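PDB 5MRU: tetracycline Repressor, class A from Pseudomonas sp., which represses the tetracycline resistance gene tetA by binding its operator DNA through a helix-turn-helix, with lowered affinity once tetracycline is bound. Local coordinates for residues 20-25 / 50-55; 82-87 / 185-190; 95-100 / 144-149. One frame throughout, in Å; residues are numbered along the deposited sequence.

Overall arrangement
Contact 3 is the middle member of the set, its centre about 13 Å from the centres of both other contacts, which lie about 24 Å apart and do not touch. It meets contact 1 through a probable hydrogen bond from Val-22 N to Asp-95 OD2 (2.6 Å) and a salt bridge of Asp-23 OD1 with Arg-98 NH2 (2.7 Å). It meets contact 2 through a salt bridge between Arg-87 NH2 and Glu-148 OE1 (3.2 Å). Contacts 2 and 3 both reach 5a,6-anhydrotetracycline, through Asn-82 and Phe-86 and through His-100 with its magnesium. Contact 1 belongs to the DNA-binding region; the Leu-52 side chain is about 12 Å from the magnesium.

Contact 1 (20-25 / 50-55); sequences VGVDGL and ALLDAL
Val-22 and Leu-52 form the nearest backbone pair between the end of helix 7-24 and the early part of helix 48-63, yet their CA atoms stay 8.3 Å apart, so the contact is made by side chains, without a hydrogen bond across it. Segment 20-25 is changing course here: Gly-21 has a positive phi of 56°, and the backbone N atoms of Val-22 and Asp-23 make no bond to the preceding turn. A bond from Leu-25 N to Val-22 O (3.2 Å) then closes a short turn, consistent with both Val-22 and Leu-25 meeting helix 48-63.

Leu-25 gives the larger share, burying 65 Å² of the 177 Å² total. With CG anti to the backbone N (chi1 170°), it offers CD2 to three leucines at once. Leu-25 CD2 lies 3.7 Å from Leu-55 CD1 and 3.9 Å from Leu-51 CD2, both approaches being tip to tip. Leu-51 and Leu-55 are one helical turn apart, which explains how a single methyl can meet both. Leu-52 behaves differently: it runs past Leu-25 in the opposite direction, bringing its CD2 to 3.7 Å from Leu-25 CD2. Its other branch turns to Val-22, and Leu-52 CD1 stands 3.9 Å from Val-22 CG1 as the two side chains cross at a slant. Leu-52 therefore forks between the two touching residues of segment 20-25. All five touching residues are buried, and each closest approach across is between methyl groups.

The contact joins the helix leading into the helix-turn-helix motif (residues 26-45) to the helix that follows it. Lys-48 NZ adds a polar tie to Val-22 O. Leu-25 and Leu-55 also pack on helix 7-24, at Leu-16 and at Ala-13 and Leu-14 respectively, while Val-22 and Leu-52 share Ile-99 of helix 96-100.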
loop_
_atom_site.group_PDB
_atom_site.type_symbol
_atom_site.label_atom_id
_atom_site.label_comp_id
_atom_site.label_asym_id
_atom_site.label_seq_id
_atom_site.Cartn_x
_atom_site.Cartn_y
_atom_site.Cartn_z
ATOM N N VAL A 20 -2.491 -7.157 19.392
ATOM C CA VAL A 20 -2.355 -5.708 19.634
ATOM C C VAL A 20 -1.955 -4.898 18.397
ATOM O O VAL A 20 -1.774 -3.712 18.475
ATOM C CB VAL A 20 -1.349 -5.437 20.813
ATOM C CG1 VAL A 20 -1.672 -6.295 22.030
ATOM C CG2 VAL A 20 0.079 -5.725 20.406
ATOM N N GLY A 21 -1.850 -5.516 17.229
ATOM C CA GLY A 21 -1.311 -4.835 16.044
ATOM C C GLY A 21 0.092 -4.256 16.256
ATOM O O GLY A 21 0.685 -4.301 17.370
ATOM N N VAL A 22 0.598 -3.660 15.185
ATOM C CA VAL A 22 1.908 -3.014 15.216
ATOM C C VAL A 22 2.041 -1.900 16.251
ATOM O O VAL A 22 3.042 -1.840 16.912
ATOM C CB VAL A 22 2.288 -2.391 13.844
ATOM C CG1 VAL A 22 3.589 -1.611 13.996
ATOM C CG2 VAL A 22 2.525 -3.460 12.830
ATOM N N ASP A 23 1.048 -1.036 16.374
ATOM C CA ASP A 23 1.109 0.146 17.260
ATOM C C ASP A 23 1.297 -0.240 18.722
ATOM O O ASP A 23 2.020 0.431 19.446
ATOM C CB ASP A 23 -0.159 1.031 17.148
ATOM C CG ASP A 23 -0.475 1.483 15.712
ATOM O OD1 ASP A 23 0.329 1.320 14.781
ATOM O OD2 ASP A 23 -1.572 1.998 15.484
ATOM N N GLY A 24 0.658 -1.319 19.161
ATOM C CA GLY A 24 0.798 -1.807 20.544
ATOM C C GLY A 24 1.921 -2.812 20.753
ATOM O O GLY A 24 2.216 -3.181 21.877
ATOM N N LEU A 25 2.556 -3.269 19.698
ATOM C CA LEU A 25 3.633 -4.251 19.847
ATOM C C LEU A 25 4.946 -3.583 20.249
ATOM O O LEU A 25 5.484 -2.774 19.514
ATOM C CB LEU A 25 3.851 -4.984 18.541
ATOM C CG LEU A 25 5.093 -5.869 18.437
ATOM C CD1 LEU A 25 4.889 -7.104 19.269
ATOM C CD2 LEU A 25 5.396 -6.284 17.000
ATOM N N ALA A 50 13.651 -3.470 13.760
ATOM C CA ALA A 50 14.355 -4.734 13.614
ATOM C C ALA A 50 13.411 -5.892 13.934
ATOM O O ALA A 50 13.445 -6.916 13.259
ATOM C CB ALA A 50 15.551 -4.770 14.545
ATOM N N LEU A 51 12.588 -5.733 14.965
ATOM C CA LEU A 51 11.552 -6.712 15.264
ATOM C C LEU A 51 10.582 -6.872 14.099
ATOM O O LEU A 51 10.253 -8.006 13.715
ATOM C CB LEU A 51 10.765 -6.345 16.540
ATOM C CG LEU A 51 9.599 -7.270 16.925
ATOM C CD1 LEU A 51 9.932 -8.763 16.851
ATOM C CD2 LEU A 51 9.049 -6.900 18.296
ATOM N N LEU A 52 10.137 -5.747 13.540
ATOM C CA LEU A 52 9.184 -5.793 12.455
ATOM C C LEU A 52 9.882 -6.303 11.172
ATOM O O LEU A 52 9.249 -6.904 10.314
ATOM C CB LEU A 52 8.550 -4.419 12.241
ATOM C CG LEU A 52 7.867 -3.784 13.458
ATOM C CD1 LEU A 52 7.258 -2.423 13.138
ATOM C CD2 LEU A 52 6.809 -4.691 14.020
ATOM N N ASP A 53 11.178 -6.078 11.015
ATOM C CA ASP A 53 11.849 -6.684 9.849
ATOM C C ASP A 53 11.870 -8.200 9.941
ATOM O O ASP A 53 11.585 -8.886 8.961
ATOM C CB ASP A 53 13.239 -6.119 9.629
ATOM C CG ASP A 53 13.193 -4.734 9.011
ATOM O OD1 ASP A 53 12.085 -4.239 8.694
ATOM O OD2 ASP A 53 14.276 -4.119 8.842
ATOM N N ALA A 54 12.158 -8.719 11.132
ATOM C CA ALA A 54 12.127 -10.157 11.375
ATOM C C ALA A 54 10.698 -10.722 11.162
ATOM O O ALA A 54 10.514 -11.761 10.513
ATOM C CB ALA A 54 12.641 -10.471 12.771
ATOM N N LEU A 55 9.686 -10.055 11.681
ATOM C CA LEU A 55 8.346 -10.567 11.498
ATOM C C LEU A 55 7.997 -10.510 10.029
ATOM O O LEU A 55 7.408 -11.414 9.512
ATOM C CB LEU A 55 7.335 -9.771 12.302
ATOM C CG LEU A 55 7.557 -9.703 13.820
ATOM C CD1 LEU A 55 6.525 -8.744 14.417
ATOM C CD2 LEU A 55 7.540 -11.056 14.528
#

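Contact 2 (82-87 / 185-190); sequences NARSFR and AAFEQG. With TDC (5a,6-anhydrotetracycline), chain B.
Arg-87 leaves its helix with CG anti to the backbone N (chi1 171°) and stays extended as far as NE, and Phe-187 likewise has CG anti to its own N; the two side chains run antiparallel alongside each other, the arginine shaft over the ring. The outcome is a CH-pi contact: Arg-87 CD sits 3.4 Å from the centroid of the Phe-187 ring and only 7° off its normal. Farther along, the guanidinium continues nearly parallel to the ring plane and extends over Phe-187 CB, and its NH2 forms a salt bridge with Glu-148 of helix 127-153. Ala-83 adds its methyl, with CB 4.1 Å from Phe-187 CZ, and Arg-84 CG comes to the ring edge.

Beside this packing round the Phe-187 ring runs a salt bridge between Arg-84 and Glu-188. The extended arginine and the glutamate, bent at chi2, cross at about a right angle. Arg-84 NE donates an almost straight hydrogen bond to Glu-188 OE1 (3.0 Å, 171°), and NE is also 2.9 Å from Glu-188 OE2, which lies close to Arg-84 NH2 as well. OE1 lies in the guanidinium plane, but NE approaches it from above the carboxylate plane, the two planes being well turned from each other.

The helix axes stand 11.2 Å apart, so the bulky Phe-187 and the long arginines span the gap.

Asn-82 and Phe-86 serve 5a,6-anhydrotetracycline. Asn-82 OD1 accepts from drug N4 (2.9 Å), while Asn-82 ND2 donates to drug O3 (2.9 Å), so both ends of the amide are used and its flip is fixed. Drug O1C lies 3.3 Å above the centre of the Phe-86 ring, and that ring also stacks edge-to-face with His-100. Helix 75-91 thus joins helix 183-199 through one set of residues and lines the inducer pocket of the all-helical TetR C-terminal domain with another.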
loop_
_atom_site.group_PDB
_atom_site.type_symbol
_atom_site.label_atom_id
_atom_site.label_comp_id
_atom_site.label_asym_id
_atom_site.label_seq_id
_atom_site.Cartn_x
_atom_site.Cartn_y
_atom_site.Cartn_z
ATOM N N ASN A 82 2.473 -16.226 -7.630
ATOM C CA ASN A 82 3.401 -15.426 -6.816
ATOM C C ASN A 82 2.762 -14.293 -6.077
ATOM O O ASN A 82 3.052 -14.087 -4.926
ATOM C CB ASN A 82 4.443 -14.817 -7.707
ATOM C CG ASN A 82 5.363 -13.923 -6.963
ATOM O OD1 ASN A 82 5.383 -12.716 -7.198
ATOM N ND2 ASN A 82 6.153 -14.509 -6.069
ATOM N N ALA A 83 1.892 -13.573 -6.772
ATOM C CA ALA A 83 1.165 -12.438 -6.214
ATOM C C ALA A 83 0.101 -12.901 -5.252
ATOM O O ALA A 83 -0.099 -12.324 -4.180
ATOM C CB ALA A 83 0.502 -11.661 -7.344
ATOM N N ARG A 84 -0.613 -13.937 -5.670
ATOM C CA ARG A 84 -1.603 -14.571 -4.813
ATOM C C ARG A 84 -0.981 -15.038 -3.541
ATOM O O ARG A 84 -1.564 -14.882 -2.457
ATOM C CB ARG A 84 -2.243 -15.753 -5.534
ATOM C CG ARG A 84 -3.351 -15.286 -6.423
ATOM C CD ARG A 84 -3.741 -16.384 -7.333
ATOM N NE ARG A 84 -4.993 -16.096 -8.006
ATOM C CZ ARG A 84 -5.365 -16.688 -9.140
ATOM N NH1 ARG A 84 -4.579 -17.598 -9.719
ATOM N NH2 ARG A 84 -6.527 -16.368 -9.704
ATOM N N SER A 85 0.202 -15.624 -3.670
ATOM C CA SER A 85 0.875 -16.236 -2.532
ATOM C C SER A 85 1.487 -15.207 -1.584
ATOM O O SER A 85 1.449 -15.370 -0.373
ATOM C CB SER A 85 1.950 -17.131 -3.054
ATOM O OG SER A 85 2.474 -17.860 -2.003
ATOM N N PHE A 86 2.087 -14.161 -2.155
ATOM C CA PHE A 86 2.581 -13.024 -1.397
ATOM C C PHE A 86 1.429 -12.478 -0.555
ATOM O O PHE A 86 1.488 -12.493 0.669
ATOM C CB PHE A 86 3.126 -11.968 -2.363
ATOM C CG PHE A 86 3.699 -10.721 -1.694
ATOM C CD1 PHE A 86 4.512 -10.806 -0.592
ATOM C CD2 PHE A 86 3.464 -9.471 -2.236
ATOM C CE1 PHE A 86 5.060 -9.687 -0.008
ATOM C CE2 PHE A 86 4.002 -8.329 -1.655
ATOM C CZ PHE A 86 4.808 -8.441 -0.529
ATOM N N ARG A 87 0.354 -12.096 -1.235
ATOM C CA ARG A 87 -0.834 -11.508 -0.622
ATOM C C ARG A 87 -1.334 -12.269 0.558
ATOM O O ARG A 87 -1.663 -11.688 1.554
ATOM C CB ARG A 87 -1.973 -11.448 -1.633
ATOM C CG ARG A 87 -3.282 -11.047 -1.014
ATOM C CD ARG A 87 -4.223 -10.463 -2.048
ATOM N NE ARG A 87 -5.542 -10.059 -1.502
ATOM C CZ ARG A 87 -6.622 -10.843 -1.424
ATOM N NH1 ARG A 87 -6.556 -12.093 -1.813
ATOM N NH2 ARG A 87 -7.770 -10.377 -0.945
ATOM N N ALA A 185 -11.930 -10.560 -5.180
ATOM C CA ALA A 185 -12.246 -10.188 -6.574
ATOM C C ALA A 185 -11.403 -8.992 -7.082
ATOM O O ALA A 185 -10.627 -9.125 -8.055
ATOM C CB ALA A 185 -13.727 -9.882 -6.720
ATOM N N ALA A 186 -11.570 -7.849 -6.402
ATOM C CA ALA A 186 -10.827 -6.603 -6.632
ATOM C C ALA A 186 -9.326 -6.780 -6.786
ATOM O O ALA A 186 -8.695 -6.144 -7.622
ATOM C CB ALA A 186 -11.097 -5.658 -5.497
ATOM N N PHE A 187 -8.750 -7.643 -5.983
ATOM C CA PHE A 187 -7.344 -7.878 -6.100
ATOM C C PHE A 187 -7.109 -8.649 -7.344
ATOM O O PHE A 187 -6.342 -8.236 -8.202
ATOM C CB PHE A 187 -6.839 -8.698 -4.943
ATOM C CG PHE A 187 -5.499 -9.305 -5.174
ATOM C CD1 PHE A 187 -4.352 -8.572 -4.963
ATOM C CD2 PHE A 187 -5.389 -10.618 -5.569
ATOM C CE1 PHE A 187 -3.107 -9.131 -5.159
ATOM C CE2 PHE A 187 -4.142 -11.194 -5.763
ATOM C CZ PHE A 187 -2.994 -10.445 -5.557
ATOM N N GLU A 188 -7.790 -9.782 -7.411
ATOM C CA GLU A 188 -7.705 -10.722 -8.529
ATOM C C GLU A 188 -7.870 -10.051 -9.894
ATOM O O GLU A 188 -7.146 -10.366 -10.828
ATOM C CB GLU A 188 -8.749 -11.837 -8.337
ATOM C CG GLU A 188 -8.274 -13.197 -8.785
ATOM C CD GLU A 188 -6.904 -13.582 -8.252
ATOM O OE1 GLU A 188 -6.787 -13.943 -7.066
ATOM O OE2 GLU A 188 -5.946 -13.578 -9.052
ATOM N N GLN A 189 -8.800 -9.107 -9.980
ATOM C CA GLN A 189 -8.960 -8.285 -11.179
ATOM C C GLN A 189 -7.762 -7.378 -11.445
ATOM O O GLN A 189 -7.223 -7.387 -12.547
ATOM C CB GLN A 189 -10.208 -7.402 -11.103
ATOM C CG GLN A 189 -11.502 -8.045 -11.573
ATOM C CD GLN A 189 -12.692 -7.101 -11.456
ATOM O OE1 GLN A 189 -12.551 -5.919 -11.116
ATOM N NE2 GLN A 189 -13.875 -7.617 -11.737
ATOM N N GLY A 190 -7.353 -6.572 -10.463
ATOM C CA GLY A 190 -6.271 -5.625 -10.709
ATOM C C GLY A 190 -5.034 -6.359 -11.180
ATOM O O GLY A 190 -4.302 -5.884 -12.046
HETATM O O12 TDC B . 8.591 -7.356 -1.402
HETATM C C12 TDC B . 9.081 -7.895 -2.433
HETATM C C1B TDC B . 10.202 -7.248 -3.154
HETATM C C11 TDC B . 10.744 -6.079 -2.641
HETATM O O11 TDC B . 10.239 -5.507 -1.483
HETATM C C1A TDC B . 11.798 -5.449 -3.279
HETATM C C10 TDC B . 12.330 -4.278 -2.760
HETATM O O10 TDC B . 11.847 -3.676 -1.608
HETATM C C9 TDC B . 13.453 -3.628 -3.446
HETATM C C8 TDC B . 13.954 -4.209 -4.592
HETATM C C7 TDC B . 13.391 -5.379 -5.075
HETATM C C61 TDC B . 12.322 -6.010 -4.444
HETATM C C6 TDC B . 11.765 -7.205 -4.959
HETATM C C62 TDC B . 12.265 -7.875 -6.205
HETATM C C51 TDC B . 10.706 -7.831 -4.309
HETATM C C5 TDC B . 10.104 -9.103 -4.879
HETATM C C1C TDC B . 8.613 -9.232 -2.931
HETATM C C1 TDC B . 9.580 -10.335 -2.488
HETATM O O1 TDC B . 10.511 -10.060 -1.735
HETATM O O1C TDC B . 7.287 -9.506 -2.549
HETATM C C41 TDC B . 8.650 -9.296 -4.427
HETATM C C4 TDC B . 8.081 -10.630 -5.010
HETATM N N4 TDC B . 6.653 -10.677 -5.503
HETATM C C43 TDC B . 5.674 -9.885 -4.706
HETATM C C42 TDC B . 6.676 -10.120 -6.900
HETATM C C3 TDC B . 8.453 -11.835 -4.133
HETATM O O3 TDC B . 8.116 -12.928 -4.566
HETATM C C2 TDC B . 9.263 -11.674 -2.948
HETATM C C21 TDC B . 9.724 -12.849 -2.191
HETATM O O21 TDC B . 9.504 -13.993 -2.616
HETATM N N21 TDC B . 10.502 -12.722 -1.094
#

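Contact 3 (95-100 / 144-149); sequences DGARIH and AVLEEQ. With MG (magnesium ion), chain C; TDC (5a,6-anhydrotetracycline), chain B.
Ala-97 meets Val-145 and Leu-146 where helix 96-100 crosses helix 127-153, with segment axes 8.6 Å apart at closest approach. Ala-97 CB touches Val-145 CG1 at 3.6 Å and lies 3.7 Å from the backbone N of Leu-146; the small methyl suits this close passage. Leu-146 CD1 reaches along to Arg-98 CB (4.1 Å).

At the start of the short helix, Gln-149 OE1 accepts a hydrogen bond from Ala-97 N (3.2 Å, 164°), which arrives in the carbonyl plane on a lone pair. The extended Gln-149 uses its oxygen on a backbone N-H, while its NE2 is bonded to Leu-90 O of helix 75-91. Both ends of the amide are engaged, which fixes its rotation and bridges three helices.

At the other end of the segment His-100, its CG anti to the backbone N (chi1 178°), binds magnesium through NE2 at 2.3 Å. Atoms O11 (1.9 Å from the magnesium) and O12 of 5a,6-anhydrotetracycline chelate the same ion, and two waters bring its ligands to five. Glu-147 of the second subunit packs on His-100, whose backbone O bonds Thr-103 OG1. This magnesium-chelate grip through a histidine is characteristic of the TetR inducer site.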
loop_
_atom_site.group_PDB
_atom_site.type_symbol
_atom_site.label_atom_id
_atom_site.label_comp_id
_atom_site.label_asym_id
_atom_site.label_seq_id
_atom_site.Cartn_x
_atom_site.Cartn_y
_atom_site.Cartn_z
ATOM N N ASP A 95 -1.784 -6.425 10.326
ATOM C CA ASP A 95 -0.837 -5.397 9.939
ATOM C C ASP A 95 0.233 -5.943 9.079
ATOM O O ASP A 95 1.291 -5.334 8.930
ATOM C CB ASP A 95 -0.212 -4.727 11.126
ATOM C CG ASP A 95 -1.154 -3.815 11.825
ATOM O OD1 ASP A 95 -2.040 -3.286 11.134
ATOM O OD2 ASP A 95 -0.982 -3.593 13.067
ATOM N N GLY A 96 -0.072 -7.057 8.427
ATOM C CA GLY A 96 0.930 -7.718 7.633
ATOM C C GLY A 96 1.497 -6.782 6.608
ATOM O O GLY A 96 2.709 -6.783 6.383
ATOM N N ALA A 97 0.645 -5.999 5.954
ATOM C CA ALA A 97 1.120 -5.249 4.782
ATOM C C ALA A 97 1.939 -4.055 5.216
ATOM O O ALA A 97 2.888 -3.674 4.557
ATOM C CB ALA A 97 -0.048 -4.788 3.926
ATOM N N ARG A 98 1.542 -3.478 6.332
ATOM C CA ARG A 98 2.103 -2.283 6.836
ATOM C C ARG A 98 3.492 -2.612 7.264
ATOM O O ARG A 98 4.425 -1.868 7.028
ATOM C CB ARG A 98 1.307 -1.836 8.045
ATOM C CG ARG A 98 1.544 -0.400 8.368
ATOM C CD ARG A 98 0.777 0.004 9.604
ATOM N NE ARG A 98 1.622 0.801 10.487
ATOM C CZ ARG A 98 1.386 0.929 11.776
ATOM N NH1 ARG A 98 2.187 1.656 12.535
ATOM N NH2 ARG A 98 0.337 0.331 12.310
ATOM N N ILE A 99 3.632 -3.766 7.898
ATOM C CA ILE A 99 4.922 -4.195 8.386
ATOM C C ILE A 99 5.931 -4.360 7.282
ATOM O O ILE A 99 7.078 -3.972 7.430
ATOM C CB ILE A 99 4.748 -5.459 9.227
ATOM C CG1 ILE A 99 4.184 -5.030 10.569
ATOM C CG2 ILE A 99 6.062 -6.185 9.433
ATOM C CD1 ILE A 99 3.973 -6.168 11.529
ATOM N N HIS A 100 5.467 -4.871 6.154
ATOM C CA HIS A 100 6.322 -5.214 5.008
ATOM C C HIS A 100 6.854 -4.013 4.294
ATOM O O HIS A 100 7.897 -4.065 3.651
ATOM C CB HIS A 100 5.529 -6.007 3.996
ATOM C CG HIS A 100 6.313 -6.353 2.800
ATOM N ND1 HIS A 100 7.060 -7.502 2.722
ATOM C CD2 HIS A 100 6.541 -5.676 1.655
ATOM C CE1 HIS A 100 7.694 -7.540 1.565
ATOM N NE2 HIS A 100 7.421 -6.426 0.909
ATOM N N ALA A 144 -3.183 -3.182 -2.018
ATOM C CA ALA A 144 -4.497 -3.829 -1.897
ATOM C C ALA A 144 -4.713 -4.354 -0.463
ATOM O O ALA A 144 -5.756 -4.105 0.145
ATOM C CB ALA A 144 -4.650 -4.945 -2.883
ATOM N N VAL A 145 -3.698 -4.998 0.095
ATOM C CA VAL A 145 -3.849 -5.603 1.390
ATOM C C VAL A 145 -3.965 -4.514 2.429
ATOM O O VAL A 145 -4.842 -4.585 3.293
ATOM C CB VAL A 145 -2.684 -6.526 1.723
ATOM C CG1 VAL A 145 -2.757 -6.987 3.168
ATOM C CG2 VAL A 145 -2.678 -7.712 0.764
ATOM N N LEU A 146 -3.109 -3.495 2.343
ATOM C CA LEU A 146 -3.195 -2.405 3.297
ATOM C C LEU A 146 -4.615 -1.875 3.378
ATOM O O LEU A 146 -5.107 -1.628 4.452
ATOM C CB LEU A 146 -2.267 -1.261 2.913
ATOM C CG LEU A 146 -2.075 -0.144 3.940
ATOM C CD1 LEU A 146 -1.174 -0.596 5.062
ATOM C CD2 LEU A 146 -1.460 1.049 3.243
ATOM N N GLU A 147 -5.274 -1.693 2.249
ATOM C CA GLU A 147 -6.611 -1.111 2.244
ATOM C C GLU A 147 -7.577 -2.109 2.812
ATOM O O GLU A 147 -8.423 -1.759 3.632
ATOM C CB GLU A 147 -7.022 -0.649 0.866
ATOM C CG GLU A 147 -6.163 0.492 0.318
ATOM C CD GLU A 147 -6.902 1.808 0.328
ATOM O OE1 GLU A 147 -7.836 1.925 1.148
ATOM O OE2 GLU A 147 -6.566 2.706 -0.478
ATOM N N GLU A 148 -7.414 -3.370 2.469
ATOM C CA GLU A 148 -8.262 -4.375 3.095
ATOM C C GLU A 148 -8.107 -4.429 4.628
ATOM O O GLU A 148 -9.084 -4.544 5.342
ATOM C CB GLU A 148 -7.996 -5.763 2.481
ATOM C CG GLU A 148 -8.760 -6.865 3.222
ATOM C CD GLU A 148 -8.737 -8.226 2.562
ATOM O OE1 GLU A 148 -7.989 -8.440 1.568
ATOM O OE2 GLU A 148 -9.516 -9.068 3.089
ATOM N N GLN A 149 -6.864 -4.366 5.117
ATOM C CA GLN A 149 -6.554 -4.591 6.533
ATOM C C GLN A 149 -6.959 -3.439 7.405
ATOM O O GLN A 149 -7.483 -3.638 8.480
ATOM C CB GLN A 149 -5.097 -4.914 6.689
ATOM C CG GLN A 149 -4.847 -6.391 6.496
ATOM C CD GLN A 149 -3.405 -6.830 6.599
ATOM O OE1 GLN A 149 -2.481 -6.058 6.395
ATOM N NE2 GLN A 149 -3.213 -8.097 6.868
HETATM MG MG MG C . 9.549 -5.907 0.292
HETATM O O12 TDC B . 8.591 -7.356 -1.402
HETATM C C12 TDC B . 9.081 -7.895 -2.433
HETATM C C1B TDC B . 10.202 -7.248 -3.154
HETATM C C11 TDC B . 10.744 -6.079 -2.641
HETATM O O11 TDC B . 10.239 -5.507 -1.483
HETATM C C1A TDC B . 11.798 -5.449 -3.279
HETATM C C10 TDC B . 12.330 -4.278 -2.760
HETATM O O10 TDC B . 11.847 -3.676 -1.608
HETATM C C9 TDC B . 13.453 -3.628 -3.446
HETATM C C8 TDC B . 13.954 -4.209 -4.592
HETATM C C7 TDC B . 13.391 -5.379 -5.075
HETATM C C61 TDC B . 12.322 -6.010 -4.444
HETATM C C6 TDC B . 11.765 -7.205 -4.959
HETATM C C62 TDC B . 12.265 -7.875 -6.205
HETATM C C51 TDC B . 10.706 -7.831 -4.309
HETATM C C5 TDC B . 10.104 -9.103 -4.879
HETATM C C1C TDC B . 8.613 -9.232 -2.931
HETATM C C1 TDC B . 9.580 -10.335 -2.488
HETATM O O1 TDC B . 10.511 -10.060 -1.735
HETATM O O1C TDC B . 7.287 -9.506 -2.549
HETATM C C41 TDC B . 8.650 -9.296 -4.427
HETATM C C4 TDC B . 8.081 -10.630 -5.010
HETATM N N4 TDC B . 6.653 -10.677 -5.503
HETATM C C43 TDC B . 5.674 -9.885 -4.706
HETATM C C42 TDC B . 6.676 -10.120 -6.900
HETATM C C3 TDC B . 8.453 -11.835 -4.133
HETATM O O3 TDC B . 8.116 -12.928 -4.566
HETATM C C2 TDC B . 9.263 -11.674 -2.948
HETATM C C21 TDC B . 9.724 -12.849 -2.191
HETATM O O21 TDC B . 9.504 -13.993 -2.616
HETATM N N21 TDC B . 10.502 -12.722 -1.094
HETATM O O HOH W 1 10.581 -8.115 0.516
HETATM O O HOH W 2 9.338 -3.872 0.362
#